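Local coordinates for protein uronate isomerase (Caulobacter crescentus, PDB 2Q01) that catalyses the interconversion of D-glucuronate with D-fructuronate, and of D-galacturonate with D-tagaturonate, in the breakdown of hexuronates, at residues E172-R185 against A234-G246. Sequence-based numbering, arbitrary orientation.
Sequences EGPHESLQHHAAIR and AHRLRRQAFIDAG
The ring of F242 carries the CD1 methyl of L178 over one face, 4.0 Å from its centroid, a CH-pi contact. At the ring's edge, near the plane, CZ meets the carbonyl O of G173 at 3.3 Å. A flat aromatic suits this place, since its face takes a methyl and its weakly positive rim faces a carbonyl oxygen. Leucine supplies a branched end: CD1 also reaches A245 CB at 3.8 Å, where the small alanine lets the chains draw near. The guanidinium of R185 has A245 CA and D244 O over one face and A182 CA over the other, all near the rim; being flat, it fits between backbone atoms while NH2 still donates in plane to a water that donates to A245 O. R238 works by its edge. Bends at chi2 (-50°) and chi3 (-78°) fold its chain over P174, so that NE donates to P174 O, somewhat out of the guanidinium plane, at 2.8 Å (145°). One arginine thus reaches two carbonyls of the turn 173-176, firmly at P174 and, through NH1, weakly at E176; T220 also bonds P174 O. A leucine in its place would probably cost the turn both donors and leave it less firmly held against the helix. G246, at positive phi, ends that helix in a Schellman motif, a conformation that favours glycine. In this TIM-barrel enzyme, the loop after strand 165-169 and one side of helix 179-186 lie against helix 228-244 and its C-terminal end, with helix 210-221 beside R238 and helix 281-302 packing on H235, R239 and I243.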
loop_
_atom_site.group_PDB
_atom_site.type_symbol
_atom_site.label_atom_id
_atom_site.label_comp_id
_atom_site.label_asym_id
_atom_site.label_seq_id
_atom_site.Cartn_x
_atom_site.Cartn_y
_atom_site.Cartn_z
ATOM N N GLU B 172 -4.108 -23.718 22.347
ATOM C CA GLU B 172 -4.655 -23.690 23.714
ATOM C C GLU B 172 -3.910 -22.693 24.593
ATOM O O GLU B 172 -2.739 -22.399 24.354
ATOM C CB GLU B 172 -4.602 -25.070 24.397
ATOM C CG GLU B 172 -4.563 -26.307 23.489
ATOM C CD GLU B 172 -5.872 -26.616 22.787
ATOM O OE1 GLU B 172 -5.872 -26.616 21.543
ATOM O OE2 GLU B 172 -6.890 -26.877 23.467
ATOM N N GLY B 173 -4.595 -22.176 25.608
ATOM C CA GLY B 173 -3.966 -21.339 26.624
ATOM C C GLY B 173 -3.424 -22.166 27.776
ATOM O O GLY B 173 -3.741 -23.348 27.889
ATOM N N PRO B 174 -2.619 -21.544 28.658
ATOM C CA PRO B 174 -2.004 -22.198 29.825
ATOM C C PRO B 174 -3.021 -22.593 30.894
ATOM O O PRO B 174 -2.728 -23.434 31.747
ATOM C CB PRO B 174 -1.068 -21.124 30.391
ATOM C CG PRO B 174 -1.040 -20.030 29.402
ATOM C CD PRO B 174 -2.268 -20.118 28.584
ATOM N N HIS B 175 -4.198 -21.975 30.837
ATOM C CA HIS B 175 -5.286 -22.230 31.768
ATOM C C HIS B 175 -6.180 -23.417 31.395
ATOM O O HIS B 175 -6.916 -23.915 32.245
ATOM C CB HIS B 175 -6.136 -20.965 31.949
ATOM C CG HIS B 175 -6.748 -20.451 30.682
ATOM N ND1 HIS B 175 -6.051 -19.681 29.775
ATOM C CD2 HIS B 175 -8.000 -20.579 30.182
ATOM C CE1 HIS B 175 -6.841 -19.373 28.762
ATOM N NE2 HIS B 175 -8.029 -19.904 28.985
ATOM N N GLU B 176 -6.123 -23.869 30.141
ATOM C CA GLU B 176 -6.896 -25.057 29.723
ATOM C C GLU B 176 -6.087 -26.357 29.725
ATOM O O GLU B 176 -4.851 -26.324 29.682
ATOM C CB GLU B 176 -7.611 -24.840 28.383
ATOM C CG GLU B 176 -7.069 -23.700 27.534
ATOM C CD GLU B 176 -8.011 -23.307 26.409
ATOM O OE1 GLU B 176 -9.183 -23.739 26.426
ATOM O OE2 GLU B 176 -7.577 -22.563 25.505
ATOM N N SER B 177 -6.797 -27.489 29.781
ATOM C CA SER B 177 -6.153 -28.803 29.860
ATOM C C SER B 177 -5.754 -29.346 28.492
ATOM O O SER B 177 -6.371 -29.025 27.471
ATOM C CB SER B 177 -7.045 -29.813 30.592
ATOM O OG SER B 177 -8.127 -30.239 29.783
ATOM N N LEU B 178 -4.712 -30.172 28.490
ATOM C CA LEU B 178 -4.244 -30.843 27.281
ATOM C C LEU B 178 -4.752 -32.292 27.261
ATOM O O LEU B 178 -4.074 -33.221 26.801
ATOM C CB LEU B 178 -2.722 -30.754 27.187
ATOM C CG LEU B 178 -2.175 -29.327 27.117
ATOM C CD1 LEU B 178 -0.669 -29.342 27.195
ATOM C CD2 LEU B 178 -2.646 -28.624 25.848
ATOM N N GLN B 179 -5.969 -32.436 27.779
ATOM C CA GLN B 179 -6.724 -33.674 27.901
ATOM C C GLN B 179 -6.831 -34.440 26.578
ATOM O O GLN B 179 -6.506 -35.625 26.503
ATOM C CB GLN B 179 -8.126 -33.292 28.382
ATOM C CG GLN B 179 -8.980 -34.398 28.956
ATOM C CD GLN B 179 -10.383 -33.920 29.299
ATOM O OE1 GLN B 179 -11.308 -34.724 29.426
ATOM N NE2 GLN B 179 -10.549 -32.607 29.445
ATOM N N HIS B 180 -7.288 -33.746 25.542
ATOM C CA HIS B 180 -7.613 -34.375 24.269
ATOM C C HIS B 180 -6.379 -34.710 23.450
ATOM O O HIS B 180 -6.410 -35.620 22.632
ATOM C CB HIS B 180 -8.578 -33.495 23.479
ATOM C CG HIS B 180 -9.827 -33.167 24.232
ATOM N ND1 HIS B 180 -10.783 -34.114 24.531
ATOM C CD2 HIS B 180 -10.265 -32.005 24.771
ATOM C CE1 HIS B 180 -11.762 -33.546 25.213
ATOM N NE2 HIS B 180 -11.472 -32.268 25.372
ATOM N N HIS B 181 -5.294 -33.982 23.688
ATOM C CA HIS B 181 -4.018 -34.275 23.054
ATOM C C HIS B 181 -3.377 -35.527 23.626
ATOM O O HIS B 181 -2.768 -36.297 22.888
ATOM C CB HIS B 181 -3.069 -33.095 23.207
ATOM C CG HIS B 181 -3.480 -31.897 22.419
ATOM N ND1 HIS B 181 -4.359 -30.957 22.908
ATOM C CD2 HIS B 181 -3.148 -31.496 21.171
ATOM C CE1 HIS B 181 -4.536 -30.016 22.000
ATOM N NE2 HIS B 181 -3.821 -30.324 20.933
ATOM N N ALA B 182 -3.501 -35.716 24.941
ATOM C CA ALA B 182 -3.018 -36.929 25.607
ATOM C C ALA B 182 -3.762 -38.168 25.119
ATOM O O ALA B 182 -3.165 -39.232 24.969
ATOM C CB ALA B 182 -3.134 -36.796 27.119
ATOM N N ALA B 183 -5.058 -38.013 24.852
ATOM C CA ALA B 183 -5.898 -39.108 24.376
ATOM C C ALA B 183 -5.588 -39.482 22.931
ATOM O O ALA B 183 -5.743 -40.641 22.546
ATOM C CB ALA B 183 -7.363 -38.752 24.528
ATOM N N ILE B 184 -5.157 -38.499 22.143
ATOM C CA ILE B 184 -4.774 -38.714 20.751
ATOM C C ILE B 184 -3.499 -39.546 20.688
ATOM O O ILE B 184 -3.419 -40.515 19.928
ATOM C CB ILE B 184 -4.611 -37.375 19.978
ATOM C CG1 ILE B 184 -5.982 -36.816 19.581
ATOM C CG2 ILE B 184 -3.747 -37.554 18.717
ATOM C CD1 ILE B 184 -5.976 -35.325 19.254
ATOM N N ARG B 185 -2.505 -39.172 21.488
ATOM C CA ARG B 185 -1.228 -39.878 21.503
ATOM C C ARG B 185 -1.395 -41.321 21.972
ATOM O O ARG B 185 -0.826 -42.244 21.390
ATOM C CB ARG B 185 -0.223 -39.148 22.396
ATOM C CG ARG B 185 -0.222 -37.638 22.223
ATOM C CD ARG B 185 1.038 -37.017 22.804
ATOM N NE ARG B 185 0.949 -36.853 24.252
ATOM C CZ ARG B 185 0.274 -35.880 24.854
ATOM N NH1 ARG B 185 0.247 -35.809 26.178
ATOM N NH2 ARG B 185 -0.377 -34.977 24.133
ATOM N N ALA B 234 4.881 -20.512 36.705
ATOM C CA ALA B 234 3.656 -21.109 36.190
ATOM C C ALA B 234 3.631 -21.144 34.665
ATOM O O ALA B 234 3.067 -22.062 34.081
ATOM C CB ALA B 234 2.452 -20.368 36.723
ATOM N N HIS B 235 4.243 -20.146 34.029
ATOM C CA HIS B 235 4.371 -20.113 32.574
ATOM C C HIS B 235 5.376 -21.138 32.065
ATOM O O HIS B 235 5.160 -21.753 31.022
ATOM C CB HIS B 235 4.792 -18.730 32.100
ATOM C CG HIS B 235 3.652 -17.798 31.842
ATOM N ND1 HIS B 235 2.733 -18.009 30.838
ATOM C CD2 HIS B 235 3.308 -16.628 32.428
ATOM C CE1 HIS B 235 1.856 -17.021 30.830
ATOM N NE2 HIS B 235 2.184 -16.168 31.783
ATOM N N ARG B 236 6.473 -21.307 32.802
ATOM C CA ARG B 236 7.505 -22.276 32.450
ATOM C C ARG B 236 6.993 -23.707 32.550
ATOM O O ARG B 236 7.229 -24.515 31.648
ATOM C CB ARG B 236 8.738 -22.101 33.329
ATOM C CG ARG B 236 9.573 -20.893 32.989
ATOM C CD ARG B 236 10.879 -20.884 33.778
ATOM N NE ARG B 236 11.325 -19.513 34.019
ATOM C CZ ARG B 236 11.164 -18.855 35.165
ATOM N NH1 ARG B 236 10.588 -19.439 36.211
ATOM N NH2 ARG B 236 11.596 -17.605 35.269
ATOM N N LEU B 237 6.283 -24.003 33.637
ATOM C CA LEU B 237 5.702 -25.324 33.860
ATOM C C LEU B 237 4.619 -25.669 32.838
ATOM O O LEU B 237 4.506 -26.821 32.418
ATOM C CB LEU B 237 5.148 -25.445 35.284
ATOM C CG LEU B 237 6.125 -25.458 36.466
ATOM C CD1 LEU B 237 5.358 -25.683 37.755
ATOM C CD2 LEU B 237 7.235 -26.500 36.313
ATOM N N ARG B 238 3.832 -24.673 32.440
ATOM C CA ARG B 238 2.785 -24.887 31.443
ATOM C C ARG B 238 3.357 -25.041 30.042
ATOM O O ARG B 238 2.889 -25.871 29.276
ATOM C CB ARG B 238 1.722 -23.783 31.489
ATOM C CG ARG B 238 0.795 -23.873 32.701
ATOM C CD ARG B 238 0.224 -25.259 32.864
ATOM N NE ARG B 238 -0.864 -25.519 31.931
ATOM C CZ ARG B 238 -1.281 -26.732 31.584
ATOM N NH1 ARG B 238 -2.291 -26.866 30.735
ATOM N NH2 ARG B 238 -0.688 -27.809 32.081
ATOM N N ARG B 239 4.386 -24.260 29.727
ATOM C CA ARG B 239 5.096 -24.398 28.464
ATOM C C ARG B 239 5.715 -25.781 28.310
ATOM O O ARG B 239 5.639 -26.370 27.231
ATOM C CB ARG B 239 6.162 -23.318 28.320
ATOM C CG ARG B 239 5.613 -22.008 27.798
ATOM C CD ARG B 239 6.560 -20.860 28.078
ATOM N NE ARG B 239 7.744 -20.909 27.227
ATOM C CZ ARG B 239 7.925 -20.145 26.152
ATOM N NH1 ARG B 239 7.004 -19.265 25.786
ATOM N NH2 ARG B 239 9.036 -20.260 25.443
ATOM N N GLN B 240 6.304 -26.290 29.393
ATOM C CA GLN B 240 6.867 -27.640 29.433
ATOM C C GLN B 240 5.814 -28.705 29.144
ATOM O O GLN B 240 6.073 -29.638 28.386
ATOM C CB GLN B 240 7.540 -27.912 30.787
ATOM C CG GLN B 240 8.429 -29.152 30.812
ATOM C CD GLN B 240 9.404 -29.204 29.642
ATOM O OE1 GLN B 240 10.224 -28.298 29.452
ATOM N NE2 GLN B 240 9.312 -30.267 28.847
ATOM N N ALA B 241 4.634 -28.545 29.743
ATOM C CA ALA B 241 3.489 -29.426 29.509
ATOM C C ALA B 241 3.023 -29.419 28.053
ATOM O O ALA B 241 2.554 -30.436 27.549
ATOM C CB ALA B 241 2.338 -29.049 30.429
ATOM N N PHE B 242 3.149 -28.271 27.392
ATOM C CA PHE B 242 2.786 -28.128 25.983
ATOM C C PHE B 242 3.809 -28.813 25.081
ATOM O O PHE B 242 3.437 -29.491 24.126
ATOM C CB PHE B 242 2.642 -26.651 25.609
ATOM C CG PHE B 242 1.287 -26.064 25.913
ATOM C CD1 PHE B 242 0.835 -25.929 27.223
ATOM C CD2 PHE B 242 0.470 -25.608 24.883
ATOM C CE1 PHE B 242 -0.408 -25.371 27.505
ATOM C CE2 PHE B 242 -0.777 -25.049 25.151
ATOM C CZ PHE B 242 -1.218 -24.935 26.464
ATOM N N ILE B 243 5.090 -28.627 25.397
ATOM C CA ILE B 243 6.206 -29.314 24.737
ATOM C C ILE B 243 6.041 -30.835 24.794
ATOM O O ILE B 243 6.195 -31.525 23.777
ATOM C CB ILE B 243 7.563 -28.887 25.363
ATOM C CG1 ILE B 243 7.878 -27.447 24.973
ATOM C CG2 ILE B 243 8.712 -29.798 24.920
ATOM C CD1 ILE B 243 8.789 -26.745 25.924
ATOM N N ASP B 244 5.700 -31.336 25.981
ATOM C CA ASP B 244 5.419 -32.754 26.203
ATOM C C ASP B 244 4.193 -33.240 25.426
ATOM O O ASP B 244 4.068 -34.432 25.137
ATOM C CB ASP B 244 5.238 -33.035 27.698
ATOM C CG ASP B 244 6.525 -32.864 28.493
ATOM O OD1 ASP B 244 6.432 -32.668 29.724
ATOM O OD2 ASP B 244 7.625 -32.926 27.901
ATOM N N ALA B 245 3.301 -32.311 25.090
ATOM C CA ALA B 245 2.140 -32.595 24.250
ATOM C C ALA B 245 2.453 -32.384 22.759
ATOM O O ALA B 245 1.568 -32.503 21.905
ATOM C CB ALA B 245 0.958 -31.737 24.679
ATOM N N GLY B 246 3.709 -32.059 22.461
ATOM C CA GLY B 246 4.183 -31.973 21.086
ATOM C C GLY B 246 4.383 -30.583 20.515
ATOM O O GLY B 246 4.812 -30.451 19.367
HETATM O O HOH W 1 -0.334 -34.178 21.469
#